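Side-chain contacts in coenzyme F420-dependent N(5),N(10)-methenyltetrahydromethanopterin reductase-related protein (Desulfurobacterium thermolithotrophum DSM 11699, PDB 6HUZ), which binds the iron-guanylylpyridinol cofactor and, as a bacterial paralog of [Fe]-hydrogenase, uses tetrahydrofolate derivatives such as methenyl-tetrahydrofolate as substrates: residues Ala34-Phe39 and His44-Ser49; Glu59-Val64 and Val69-Asp74; Ala215-Tyr220 and Phe237-Ser242. All blocks are in the same frame, centred on the assembly; numbering follows the deposited sequence.

Contact 1: Ala34-Phe39 and His44-Ser49; sequences AMAVEF and HDVTLS
Val-46 spreads its two methyls under helix 34-39. CG1, anti to the backbone N (chi1 -173°), lies 3.8 Å from Ala-36 CB, while CG2 on the other branch packs 3.7 Å from Phe-39 CB. Two residues further along the strand, Leu-48 reaches back to the same alanine, its CD1 3.8 Å from Ala-36 CB, so the small methyl of Ala-36 is touched by two strand side chains. Phe-39 gives the strand its CB rather than its ring: the ring leads away toward Tyr-159 and Thr-187, with Met-35 O over one of its faces near the rim. At the chain-reversing end the backbone closes the turn, His-44 N donating to Phe-39 O at 3.0 Å with an N-H...O angle of 157°. The same oxygen lies at the edge of the His-44 imidazole and in its plane, 3.5 Å from His-44 CD2. Both ring nitrogens are hydrogen-bonded, NE2 to Asp-186 and ND1 to the backbone N of Met-1, which fixes its rotation. Helix and strand run nearly antiparallel, 164° between their directions, the segment axes 8.2 Å apart at closest approach. The helix thus packs on strand 45-49 of a parallel sheet, and the strand's far end, at Ser-49, lies in the pocket of the iron-guanylylpyridinol cofactor, consistent with the Rossmann-like fold of the HMD N-terminal domain.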
ATOM      1  N   ALA A  34      -2.368  33.951   1.555  1.00 36.15           N
ATOM      2  CA  ALA A  34      -3.758  33.784   2.020  1.00 37.29           C
ATOM      3  C   ALA A  34      -3.785  33.432   3.516  1.00 42.95           C
ATOM      4  O   ALA A  34      -4.625  33.953   4.248  1.00 42.79           O
ATOM      5  CB  ALA A  34      -4.444  32.658   1.227  1.00 37.07           C
ATOM      6  N   MET A  35      -2.875  32.534   3.942  1.00 38.00           N
ATOM      7  CA  MET A  35      -2.736  32.091   5.326  1.00 34.89           C
ATOM      8  C   MET A  35      -2.446  33.319   6.187  1.00 39.83           C
ATOM      9  O   MET A  35      -3.072  33.510   7.219  1.00 40.48           O
ATOM     10  CB  MET A  35      -1.581  31.093   5.465  1.00 33.95           C
ATOM     11  CG  MET A  35      -1.912  29.710   4.925  1.00 33.67           C
ATOM     12  SD  MET A  35      -0.526  28.593   5.082  1.00 38.69           S
ATOM     13  CE  MET A  35      -0.347  28.512   6.816  1.00 32.57           C
ATOM     14  N   ALA A  36      -1.489  34.117   5.780  1.00 37.15           N
ATOM     15  CA  ALA A  36      -1.106  35.368   6.490  1.00 38.23           C
ATOM     16  C   ALA A  36      -2.292  36.308   6.646  1.00 40.59           C
ATOM     17  O   ALA A  36      -2.542  36.805   7.729  1.00 41.34           O
ATOM     18  CB  ALA A  36       0.004  36.078   5.727  1.00 39.25           C
ATOM     19  N   VAL A  37      -3.010  36.572   5.558  1.00 39.67           N
ATOM     20  CA  VAL A  37      -4.183  37.441   5.582  1.00 39.52           C
ATOM     21  C   VAL A  37      -5.202  36.917   6.601  1.00 45.04           C
ATOM     22  O   VAL A  37      -5.749  37.702   7.388  1.00 44.39           O
ATOM     23  CB  VAL A  37      -4.788  37.576   4.160  1.00 43.60           C
ATOM     24  CG1 VAL A  37      -6.252  38.033   4.213  1.00 43.03           C
ATOM     25  CG2 VAL A  37      -3.954  38.551   3.315  1.00 44.51           C
ATOM     26  N   GLU A  38      -5.456  35.603   6.605  1.00 39.87           N
ATOM     27  CA  GLU A  38      -6.411  35.030   7.550  1.00 38.65           C
ATOM     28  C   GLU A  38      -5.973  35.197   8.996  1.00 38.94           C
ATOM     29  O   GLU A  38      -6.808  35.495   9.837  1.00 40.26           O
ATOM     30  CB  GLU A  38      -6.643  33.524   7.248  1.00 36.82           C
ATOM     31  CG  GLU A  38      -7.521  33.333   6.026  1.00 41.98           C
ATOM     32  CD  GLU A  38      -7.563  31.932   5.434  1.00 53.44           C
ATOM     33  OE1 GLU A  38      -8.133  31.804   4.326  1.00 48.89           O
ATOM     34  OE2 GLU A  38      -7.037  30.974   6.053  1.00 44.31           O
ATOM     35  N   PHE A  39      -4.677  34.972   9.294  1.00 37.68           N
ATOM     36  CA  PHE A  39      -4.182  35.099  10.675  1.00 38.56           C
ATOM     37  C   PHE A  39      -4.259  36.589  11.086  1.00 44.51           C
ATOM     38  O   PHE A  39      -4.605  36.911  12.227  1.00 42.51           O
ATOM     39  CB  PHE A  39      -2.726  34.551  10.787  1.00 38.99           C
ATOM     40  CG  PHE A  39      -2.494  33.079  10.460  1.00 39.41           C
ATOM     41  CD1 PHE A  39      -3.356  32.101  10.925  1.00 41.66           C
ATOM     42  CD2 PHE A  39      -1.398  32.682   9.708  1.00 39.83           C
ATOM     43  CE1 PHE A  39      -3.136  30.750  10.626  1.00 42.75           C
ATOM     44  CE2 PHE A  39      -1.184  31.336   9.414  1.00 39.92           C
ATOM     45  CZ  PHE A  39      -2.048  30.382   9.884  1.00 36.34           C
ATOM     46  N   HIS A  44      -4.020  38.459  14.773  1.00 45.71           N
ATOM     47  CA  HIS A  44      -2.644  38.092  15.106  1.00 43.01           C
ATOM     48  C   HIS A  44      -1.714  39.143  14.528  1.00 51.59           C
ATOM     49  O   HIS A  44      -2.114  39.913  13.651  1.00 55.89           O
ATOM     50  CB  HIS A  44      -2.303  36.666  14.603  1.00 40.96           C
ATOM     51  CG  HIS A  44      -3.049  35.644  15.405  1.00 42.70           C
ATOM     52  ND1 HIS A  44      -2.643  35.298  16.679  1.00 43.12           N
ATOM     53  CD2 HIS A  44      -4.204  35.002  15.128  1.00 40.60           C
ATOM     54  CE1 HIS A  44      -3.536  34.438  17.115  1.00 40.70           C
ATOM     55  NE2 HIS A  44      -4.509  34.257  16.229  1.00 41.24           N
ATOM     56  N   ASP A  45      -0.489  39.205  15.034  1.00 48.44           N
ATOM     57  CA  ASP A  45       0.503  40.160  14.558  1.00 49.99           C
ATOM     58  C   ASP A  45       1.315  39.348  13.550  1.00 56.39           C
ATOM     59  O   ASP A  45       2.192  38.559  13.907  1.00 55.75           O
ATOM     60  CB  ASP A  45       1.309  40.706  15.731  1.00 52.76           C
ATOM     61  CG  ASP A  45       0.468  41.595  16.642  1.00 75.71           C
ATOM     62  OD1 ASP A  45      -0.293  42.442  16.115  1.00 81.69           O
ATOM     63  OD2 ASP A  45       0.565  41.445  17.880  1.00 76.66           O
ATOM     64  N   VAL A  46       0.961  39.515  12.275  1.00 52.05           N
ATOM     65  CA  VAL A  46       1.524  38.744  11.188  1.00 47.50           C
ATOM     66  C   VAL A  46       2.540  39.430  10.282  1.00 49.99           C
ATOM     67  O   VAL A  46       2.355  40.565   9.826  1.00 48.56           O
ATOM     68  CB  VAL A  46       0.333  38.240  10.350  1.00 49.61           C
ATOM     69  CG1 VAL A  46       0.794  37.276   9.262  1.00 45.85           C
ATOM     70  CG2 VAL A  46      -0.713  37.568  11.236  1.00 48.62           C
ATOM     71  N   THR A  47       3.609  38.695  10.008  1.00 46.30           N
ATOM     72  CA  THR A  47       4.685  39.103   9.119  1.00 47.40           C
ATOM     73  C   THR A  47       4.806  38.038   8.037  1.00 47.98           C
ATOM     74  O   THR A  47       4.725  36.836   8.335  1.00 46.10           O
ATOM     75  CB  THR A  47       6.017  39.170   9.857  1.00 50.69           C
ATOM     76  OG1 THR A  47       5.905  40.097  10.931  1.00 50.51           O
ATOM     77  CG2 THR A  47       7.158  39.610   8.953  1.00 46.51           C
ATOM     78  N   LEU A  48       5.008  38.472   6.787  1.00 45.93           N
ATOM     79  CA  LEU A  48       5.202  37.553   5.678  1.00 45.66           C
ATOM     80  C   LEU A  48       6.529  37.944   5.062  1.00 46.18           C
ATOM     81  O   LEU A  48       6.719  39.085   4.620  1.00 46.45           O
ATOM     82  CB  LEU A  48       4.088  37.565   4.631  1.00 46.86           C
ATOM     83  CG  LEU A  48       4.253  36.450   3.582  1.00 52.51           C
ATOM     84  CD1 LEU A  48       2.961  35.704   3.344  1.00 49.65           C
ATOM     85  CD2 LEU A  48       4.843  37.002   2.283  1.00 55.45           C
ATOM     86  N   SER A  49       7.462  37.023   5.095  1.00 41.74           N
ATOM     87  CA  SER A  49       8.785  37.237   4.562  1.00 43.21           C
ATOM     88  C   SER A  49       8.928  36.448   3.275  1.00 45.99           C
ATOM     89  O   SER A  49       8.608  35.258   3.232  1.00 45.20           O
ATOM     90  CB  SER A  49       9.844  36.801   5.566  1.00 47.70           C
ATOM     91  OG  SER A  49      11.142  37.181   5.140  1.00 53.01           O
TER

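Contact 2: Glu59-Val64 and Val69-Asp74; sequences EIRKKV and VKLTTD
Val-64, Leu-71 and Arg-61 carry the packing of helix 58-66 on strand 70-72, the last two elements of a beta-alpha-beta unit that starts with strand 45-49 in the Rossmann-like sheet. Val-64 sends CG1 out anti to its own N (chi1 165°), and this methyl serves two strand residues: it lies 3.6 Å from Val-69 CB and 3.8 Å from Leu-71 CD2. Val-69 crosses it obliquely and also covers the helix backbone, its CB 3.6 Å from Val-64 O. Leu-71 points at the helix and parts its two methyls between neighbours one turn apart, CD2 going to the valine and CD1 to the arginine. Arg-61 lies extended from CG to NE, and it and the leucine slide past each other in opposite directions, the aliphatic part of Arg-61 alongside Leu-71 CD1. Its guanidinium is held by two carboxylates, NE in a salt bridge with Glu-65 and NH2 in one with Asp-54. Beside the valines, Val-37, Ala-36 and Ala-40 of helix 32-41 continue the apolar layer, and Leu-48 of the adjacent strand touches Leu-71. The contact is tight at Leu-71 CD1, only 3.3 Å from Arg-61 CG and 3.7 Å from Arg-61 NE.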
ATOM      1  N   GLU A  59      -1.672  45.793  -6.665  1.00 60.47           N
ATOM      2  CA  GLU A  59      -3.047  45.575  -6.228  1.00 62.16           C
ATOM      3  C   GLU A  59      -3.149  44.387  -5.250  1.00 61.44           C
ATOM      4  O   GLU A  59      -3.859  44.461  -4.242  1.00 60.82           O
ATOM      5  CB  GLU A  59      -3.935  45.357  -7.459  1.00 65.77           C
ATOM      6  CG  GLU A  59      -5.422  45.305  -7.162  1.00 90.07           C
ATOM      7  CD  GLU A  59      -6.328  45.642  -8.333  1.00136.86           C
ATOM      8  OE1 GLU A  59      -5.808  45.905  -9.443  1.00140.80           O
ATOM      9  OE2 GLU A  59      -7.565  45.645  -8.136  1.00140.55           O
ATOM     10  N   ILE A  60      -2.431  43.298  -5.542  1.00 54.62           N
ATOM     11  CA  ILE A  60      -2.427  42.121  -4.688  1.00 53.25           C
ATOM     12  C   ILE A  60      -1.649  42.434  -3.422  1.00 54.65           C
ATOM     13  O   ILE A  60      -2.085  42.071  -2.335  1.00 54.01           O
ATOM     14  CB  ILE A  60      -1.856  40.918  -5.458  1.00 54.96           C
ATOM     15  CG1 ILE A  60      -2.881  40.457  -6.503  1.00 57.59           C
ATOM     16  CG2 ILE A  60      -1.505  39.774  -4.508  1.00 53.31           C
ATOM     17  CD1 ILE A  60      -2.301  39.603  -7.629  1.00 57.57           C
ATOM     18  N   ARG A  61      -0.507  43.111  -3.554  1.00 49.25           N
ATOM     19  CA  ARG A  61       0.293  43.477  -2.386  1.00 52.27           C
ATOM     20  C   ARG A  61      -0.527  44.363  -1.434  1.00 56.70           C
ATOM     21  O   ARG A  61      -0.538  44.118  -0.221  1.00 54.02           O
ATOM     22  CB  ARG A  61       1.574  44.197  -2.831  1.00 61.45           C
ATOM     23  CG  ARG A  61       2.585  44.393  -1.719  1.00 75.32           C
ATOM     24  CD  ARG A  61       3.756  45.277  -2.126  1.00 83.64           C
ATOM     25  NE  ARG A  61       4.581  45.603  -0.958  1.00 90.33           N
ATOM     26  CZ  ARG A  61       5.911  45.667  -0.949  1.00100.04           C
ATOM     27  NH1 ARG A  61       6.559  45.963   0.173  1.00 82.96           N
ATOM     28  NH2 ARG A  61       6.605  45.438  -2.060  1.00 84.27           N
ATOM     29  N   LYS A  62      -1.224  45.382  -1.989  1.00 56.31           N
ATOM     30  CA  LYS A  62      -2.052  46.311  -1.214  1.00 57.19           C
ATOM     31  C   LYS A  62      -3.144  45.565  -0.451  1.00 60.35           C
ATOM     32  O   LYS A  62      -3.440  45.916   0.696  1.00 58.11           O
ATOM     33  CB  LYS A  62      -2.699  47.359  -2.132  1.00 60.07           C
ATOM     34  CG  LYS A  62      -3.832  48.147  -1.459  1.00 76.80           C
ATOM     35  CD  LYS A  62      -4.200  49.411  -2.233  1.00 91.77           C
ATOM     36  CE  LYS A  62      -4.994  50.397  -1.399  1.00 98.92           C
ATOM     37  NZ  LYS A  62      -6.376  49.915  -1.126  1.00105.08           N
ATOM     38  N   LYS A  63      -3.757  44.561  -1.095  1.00 53.14           N
ATOM     39  CA  LYS A  63      -4.822  43.763  -0.469  1.00 53.29           C
ATOM     40  C   LYS A  63      -4.264  43.016   0.757  1.00 54.81           C
ATOM     41  O   LYS A  63      -4.924  42.941   1.798  1.00 55.15           O
ATOM     42  CB  LYS A  63      -5.394  42.785  -1.515  1.00 58.08           C
ATOM     43  CG  LYS A  63      -6.533  41.904  -1.016  1.00 85.12           C
ATOM     44  CD  LYS A  63      -7.013  40.940  -2.098  1.00 97.44           C
ATOM     45  CE  LYS A  63      -8.112  40.032  -1.599  1.00117.58           C
ATOM     46  NZ  LYS A  63      -8.574  39.086  -2.650  1.00125.34           N
ATOM     47  N   VAL A  64      -3.042  42.482   0.642  1.00 47.63           N
ATOM     48  CA  VAL A  64      -2.381  41.759   1.723  1.00 48.03           C
ATOM     49  C   VAL A  64      -2.040  42.733   2.860  1.00 53.92           C
ATOM     50  O   VAL A  64      -2.360  42.442   4.015  1.00 52.53           O
ATOM     51  CB  VAL A  64      -1.119  41.003   1.242  1.00 50.09           C
ATOM     52  CG1 VAL A  64      -0.265  40.567   2.434  1.00 46.41           C
ATOM     53  CG2 VAL A  64      -1.507  39.790   0.393  1.00 50.56           C
ATOM     54  N   VAL A  69      -1.009  42.537   7.396  1.00 50.64           N
ATOM     55  CA  VAL A  69       0.208  41.741   7.203  1.00 46.88           C
ATOM     56  C   VAL A  69       1.405  42.640   6.925  1.00 55.13           C
ATOM     57  O   VAL A  69       1.347  43.496   6.048  1.00 51.61           O
ATOM     58  CB  VAL A  69       0.050  40.713   6.049  1.00 46.74           C
ATOM     59  CG1 VAL A  69       1.377  40.001   5.759  1.00 45.87           C
ATOM     60  CG2 VAL A  69      -1.029  39.684   6.368  1.00 42.24           C
ATOM     61  N   LYS A  70       2.501  42.415   7.645  1.00 53.77           N
ATOM     62  CA  LYS A  70       3.726  43.178   7.461  1.00 52.13           C
ATOM     63  C   LYS A  70       4.554  42.444   6.421  1.00 51.09           C
ATOM     64  O   LYS A  70       4.929  41.287   6.641  1.00 51.63           O
ATOM     65  CB  LYS A  70       4.502  43.270   8.778  1.00 56.04           C
ATOM     66  CG  LYS A  70       4.182  44.519   9.581  1.00 86.63           C
ATOM     67  CD  LYS A  70       4.787  44.480  10.987  1.00105.41           C
ATOM     68  CE  LYS A  70       6.299  44.467  10.970  1.00123.12           C
ATOM     69  NZ  LYS A  70       6.876  44.813  12.298  1.00132.04           N
ATOM     70  N   LEU A  71       4.836  43.062   5.273  1.00 46.54           N
ATOM     71  CA  LEU A  71       5.635  42.355   4.260  1.00 48.26           C
ATOM     72  C   LEU A  71       7.104  42.715   4.371  1.00 54.44           C
ATOM     73  O   LEU A  71       7.437  43.890   4.596  1.00 56.37           O
ATOM     74  CB  LEU A  71       5.151  42.697   2.839  1.00 50.92           C
ATOM     75  CG  LEU A  71       3.711  42.344   2.525  1.00 56.85           C
ATOM     76  CD1 LEU A  71       3.330  42.837   1.150  1.00 58.85           C
ATOM     77  CD2 LEU A  71       3.478  40.825   2.622  1.00 51.94           C
ATOM     78  N   THR A  72       7.986  41.729   4.162  1.00 49.15           N
ATOM     79  CA  THR A  72       9.445  41.927   4.199  1.00 52.85           C
ATOM     80  C   THR A  72      10.187  40.886   3.343  1.00 58.26           C
ATOM     81  O   THR A  72       9.605  39.864   2.983  1.00 53.03           O
ATOM     82  CB  THR A  72       9.955  41.836   5.646  1.00 59.78           C
ATOM     83  OG1 THR A  72      11.360  42.102   5.640  1.00 57.63           O
ATOM     84  CG2 THR A  72       9.697  40.462   6.274  1.00 53.05           C
ATOM     85  N   THR A  73      11.477  41.162   3.011  1.00 55.94           N
ATOM     86  CA  THR A  73      12.338  40.249   2.239  1.00 54.80           C
ATOM     87  C   THR A  73      13.446  39.691   3.155  1.00 58.95           C
ATOM     88  O   THR A  73      14.220  38.839   2.728  1.00 59.18           O
ATOM     89  CB  THR A  73      13.022  40.956   1.036  1.00 63.33           C
ATOM     90  OG1 THR A  73      13.915  41.969   1.518  1.00 62.31           O
ATOM     91  CG2 THR A  73      12.022  41.551   0.049  1.00 63.02           C
ATOM     92  N   ASP A  74      13.516  40.177   4.406  1.00 56.10           N
ATOM     93  CA  ASP A  74      14.523  39.790   5.394  1.00 55.11           C
ATOM     94  C   ASP A  74      13.999  38.673   6.293  1.00 53.58           C
ATOM     95  O   ASP A  74      13.198  38.917   7.198  1.00 52.77           O
ATOM     96  CB  ASP A  74      14.890  41.039   6.225  1.00 58.46           C
ATOM     97  CG  ASP A  74      16.172  40.934   7.028  1.00 70.74           C
ATOM     98  OD1 ASP A  74      16.594  39.793   7.332  1.00 68.00           O
ATOM     99  OD2 ASP A  74      16.748  41.995   7.366  1.00 79.30           O
TER

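Contact 3: Ala215-Tyr220 and Phe237-Ser242; sequences AGAIEY and FQIAQS. With NA (sodium ion), chain H.
Tyr-220 leaves helix 207-228 with its CB directed toward helix 232-262, and CG, anti to the backbone N (chi1 161°), carries the ring across to that helix. Along its near side CD2 meets Ile-239 CG1 at 3.6 Å, the isoleucine standing at the ring edge near its plane. CE2 comes next, 3.8 Å from Gln-238 CB, and CZ lies at the same range from that carbon. At the tip OH rests on the aliphatic part of the glutamine, 3.3 Å from both Gln-238 CB and Gln-238 CG. These two helices form a roughly antiparallel pair, 151° between their directions, in the all-helical C-terminal part of the protein, where the second subunit also packs: Met-205 of that subunit lies against Tyr-220. An alanine in place of Tyr-220 would probably open a gap between the two helices, over Ile-239 CG1 and Gln-238 CB, and leave Met-205 of the second subunit without the ring it packs on. One turn earlier, Ala-217 CB touches Ile-239 CG2 at 3.8 Å. Gln-238, bent at chi2 (-71°), turns its amide away from the tyrosine: OE1 binds sodium at 3.0 Å, while NE2 donates to Asp-204 of the second subunit. Gln-238 O and Ser-242 OG also bind the ion, the latter at 2.8 Å.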
ATOM      1  N   ALA A 215      -9.948   3.295   1.277  1.00 23.61           N
ATOM      2  CA  ALA A 215     -11.360   2.988   0.970  1.00 23.77           C
ATOM      3  C   ALA A 215     -11.454   1.569   0.365  1.00 27.36           C
ATOM      4  O   ALA A 215     -12.400   0.863   0.659  1.00 29.91           O
ATOM      5  CB  ALA A 215     -11.929   3.996  -0.009  1.00 24.26           C
ATOM      6  N   GLY A 216     -10.497   1.200  -0.498  1.00 26.06           N
ATOM      7  CA  GLY A 216     -10.452  -0.122  -1.116  1.00 27.78           C
ATOM      8  C   GLY A 216     -10.265  -1.220  -0.085  1.00 29.97           C
ATOM      9  O   GLY A 216     -10.847  -2.297  -0.215  1.00 29.41           O
ATOM     10  N   ALA A 217      -9.455  -0.968   0.960  1.00 25.21           N
ATOM     11  CA  ALA A 217      -9.222  -1.955   2.031  1.00 23.74           C
ATOM     12  C   ALA A 217     -10.485  -2.135   2.840  1.00 29.82           C
ATOM     13  O   ALA A 217     -10.770  -3.249   3.286  1.00 26.60           O
ATOM     14  CB  ALA A 217      -8.102  -1.501   2.947  1.00 24.46           C
ATOM     15  N   ILE A 218     -11.239  -1.054   3.053  1.00 24.45           N
ATOM     16  CA  ILE A 218     -12.473  -1.187   3.829  1.00 24.03           C
ATOM     17  C   ILE A 218     -13.490  -1.928   2.955  1.00 28.02           C
ATOM     18  O   ILE A 218     -14.230  -2.761   3.462  1.00 28.24           O
ATOM     19  CB  ILE A 218     -12.998   0.180   4.292  1.00 26.90           C
ATOM     20  CG1 ILE A 218     -11.947   0.883   5.187  1.00 27.46           C
ATOM     21  CG2 ILE A 218     -14.331   0.016   5.032  1.00 32.85           C
ATOM     22  CD1 ILE A 218     -11.456   0.056   6.377  1.00 36.84           C
ATOM     23  N   GLU A 219     -13.502  -1.651   1.657  1.00 26.77           N
ATOM     24  CA  GLU A 219     -14.433  -2.354   0.787  1.00 28.69           C
ATOM     25  C   GLU A 219     -14.125  -3.863   0.830  1.00 31.05           C
ATOM     26  O   GLU A 219     -15.036  -4.668   0.972  1.00 28.63           O
ATOM     27  CB  GLU A 219     -14.359  -1.818  -0.647  1.00 29.28           C
ATOM     28  CG  GLU A 219     -15.382  -2.484  -1.558  1.00 33.92           C
ATOM     29  CD  GLU A 219     -15.668  -1.728  -2.840  1.00 37.50           C
ATOM     30  OE1 GLU A 219     -15.526  -2.340  -3.923  1.00 33.90           O
ATOM     31  OE2 GLU A 219     -16.039  -0.531  -2.768  1.00 35.32           O
ATOM     32  N   TYR A 220     -12.844  -4.237   0.759  1.00 28.92           N
ATOM     33  CA  TYR A 220     -12.437  -5.640   0.800  1.00 28.12           C
ATOM     34  C   TYR A 220     -12.766  -6.243   2.176  1.00 29.23           C
ATOM     35  O   TYR A 220     -13.147  -7.401   2.272  1.00 27.30           O
ATOM     36  CB  TYR A 220     -10.940  -5.771   0.446  1.00 26.26           C
ATOM     37  CG  TYR A 220     -10.358  -7.078   0.894  1.00 26.18           C
ATOM     38  CD1 TYR A 220     -10.763  -8.279   0.312  1.00 26.85           C
ATOM     39  CD2 TYR A 220      -9.429  -7.132   1.930  1.00 25.92           C
ATOM     40  CE1 TYR A 220     -10.261  -9.498   0.751  1.00 28.21           C
ATOM     41  CE2 TYR A 220      -8.934  -8.354   2.390  1.00 27.63           C
ATOM     42  CZ  TYR A 220      -9.354  -9.532   1.796  1.00 31.53           C
ATOM     43  OH  TYR A 220      -8.881 -10.737   2.253  1.00 28.61           O
ATOM     44  N   PHE A 237      -4.169  -9.601   6.926  1.00 22.65           N
ATOM     45  CA  PHE A 237      -2.921 -10.063   6.319  1.00 24.58           C
ATOM     46  C   PHE A 237      -2.979  -9.706   4.811  1.00 28.28           C
ATOM     47  O   PHE A 237      -2.032  -9.150   4.282  1.00 25.56           O
ATOM     48  CB  PHE A 237      -2.757 -11.605   6.459  1.00 26.84           C
ATOM     49  CG  PHE A 237      -1.563 -12.073   5.664  1.00 28.31           C
ATOM     50  CD1 PHE A 237      -0.285 -11.985   6.191  1.00 32.03           C
ATOM     51  CD2 PHE A 237      -1.712 -12.542   4.362  1.00 30.11           C
ATOM     52  CE1 PHE A 237       0.821 -12.355   5.427  1.00 34.55           C
ATOM     53  CE2 PHE A 237      -0.606 -12.922   3.608  1.00 31.34           C
ATOM     54  CZ  PHE A 237       0.651 -12.824   4.147  1.00 30.51           C
ATOM     55  N   GLN A 238      -4.099 -10.023   4.136  1.00 24.40           N
ATOM     56  CA  GLN A 238      -4.273  -9.721   2.704  1.00 23.18           C
ATOM     57  C   GLN A 238      -4.136  -8.219   2.421  1.00 24.93           C
ATOM     58  O   GLN A 238      -3.453  -7.858   1.471  1.00 25.48           O
ATOM     59  CB  GLN A 238      -5.634 -10.221   2.210  1.00 21.65           C
ATOM     60  CG  GLN A 238      -5.700 -11.746   2.104  1.00 22.81           C
ATOM     61  CD  GLN A 238      -4.882 -12.292   0.965  1.00 26.26           C
ATOM     62  OE1 GLN A 238      -4.863 -11.738  -0.162  1.00 23.70           O
ATOM     63  NE2 GLN A 238      -4.186 -13.393   1.209  1.00 34.69           N
ATOM     64  N   ILE A 239      -4.736  -7.354   3.236  1.00 20.79           N
ATOM     65  CA  ILE A 239      -4.612  -5.879   3.033  1.00 19.74           C
ATOM     66  C   ILE A 239      -3.138  -5.473   3.186  1.00 23.89           C
ATOM     67  O   ILE A 239      -2.598  -4.824   2.311  1.00 23.59           O
ATOM     68  CB  ILE A 239      -5.473  -5.102   4.069  1.00 21.47           C
ATOM     69  CG1 ILE A 239      -6.972  -5.358   3.804  1.00 23.49           C
ATOM     70  CG2 ILE A 239      -5.159  -3.554   4.044  1.00 21.62           C
ATOM     71  CD1 ILE A 239      -7.819  -5.069   4.966  1.00 27.89           C
ATOM     72  N   ALA A 240      -2.507  -5.861   4.297  1.00 24.18           N
ATOM     73  CA  ALA A 240      -1.111  -5.508   4.551  1.00 24.23           C
ATOM     74  C   ALA A 240      -0.204  -5.970   3.442  1.00 28.32           C
ATOM     75  O   ALA A 240       0.626  -5.203   2.973  1.00 24.40           O
ATOM     76  CB  ALA A 240      -0.647  -6.098   5.888  1.00 26.04           C
ATOM     77  N   GLN A 241      -0.354  -7.229   3.010  1.00 24.79           N
ATOM     78  CA  GLN A 241       0.489  -7.767   1.976  1.00 23.38           C
ATOM     79  C   GLN A 241       0.317  -7.048   0.676  1.00 24.70           C
ATOM     80  O   GLN A 241       1.318  -6.791   0.049  1.00 22.21           O
ATOM     81  CB  GLN A 241       0.206  -9.273   1.730  1.00 22.17           C
ATOM     82  CG  GLN A 241       1.195  -9.886   0.726  1.00 21.34           C
ATOM     83  CD  GLN A 241       0.932 -11.347   0.389  1.00 29.38           C
ATOM     84  OE1 GLN A 241       1.801 -12.202   0.514  1.00 27.44           O
ATOM     85  NE2 GLN A 241      -0.253 -11.676  -0.078  1.00 23.94           N
ATOM     86  N   SER A 242      -0.931  -6.836   0.209  1.00 20.83           N
ATOM     87  CA  SER A 242      -1.161  -6.202  -1.079  1.00 21.66           C
ATOM     88  C   SER A 242      -0.461  -4.866  -1.133  1.00 24.09           C
ATOM     89  O   SER A 242       0.263  -4.584  -2.088  1.00 21.03           O
ATOM     90  CB  SER A 242      -2.667  -5.965  -1.332  1.00 20.10           C
ATOM     91  OG  SER A 242      -3.399  -7.161  -1.562  1.00 39.55           O
TER
HETATM   92 NA    NA H 407      -2.712  -9.743  -0.589  1.00 30.48          NA

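Contacts 1 and 2 are neighbours, their centres 10 Å apart, and come one after the other along the chain. They share the parallel sheet, in which strands 45-49 and 70-72 lie side by side, joined by Leu-48 N to Lys-70 O and Val-46 O to Lys-70 N at hydrogen-bonding distances of 2.8 and 2.9 Å. Helices 32-41 and 58-66 cover these strands at the edge of the sheet, where 70-72 is the outermost strand within this chain. Contact 3 follows much later, in helices 207-228 and 232-262 beyond the chain's centre, about 42 Å from contact 1 and 48 Å from contact 2, centre to centre. The first two belong to the N-terminal, cofactor-binding domain; contact 3 lies in the helical part that meets the second subunit.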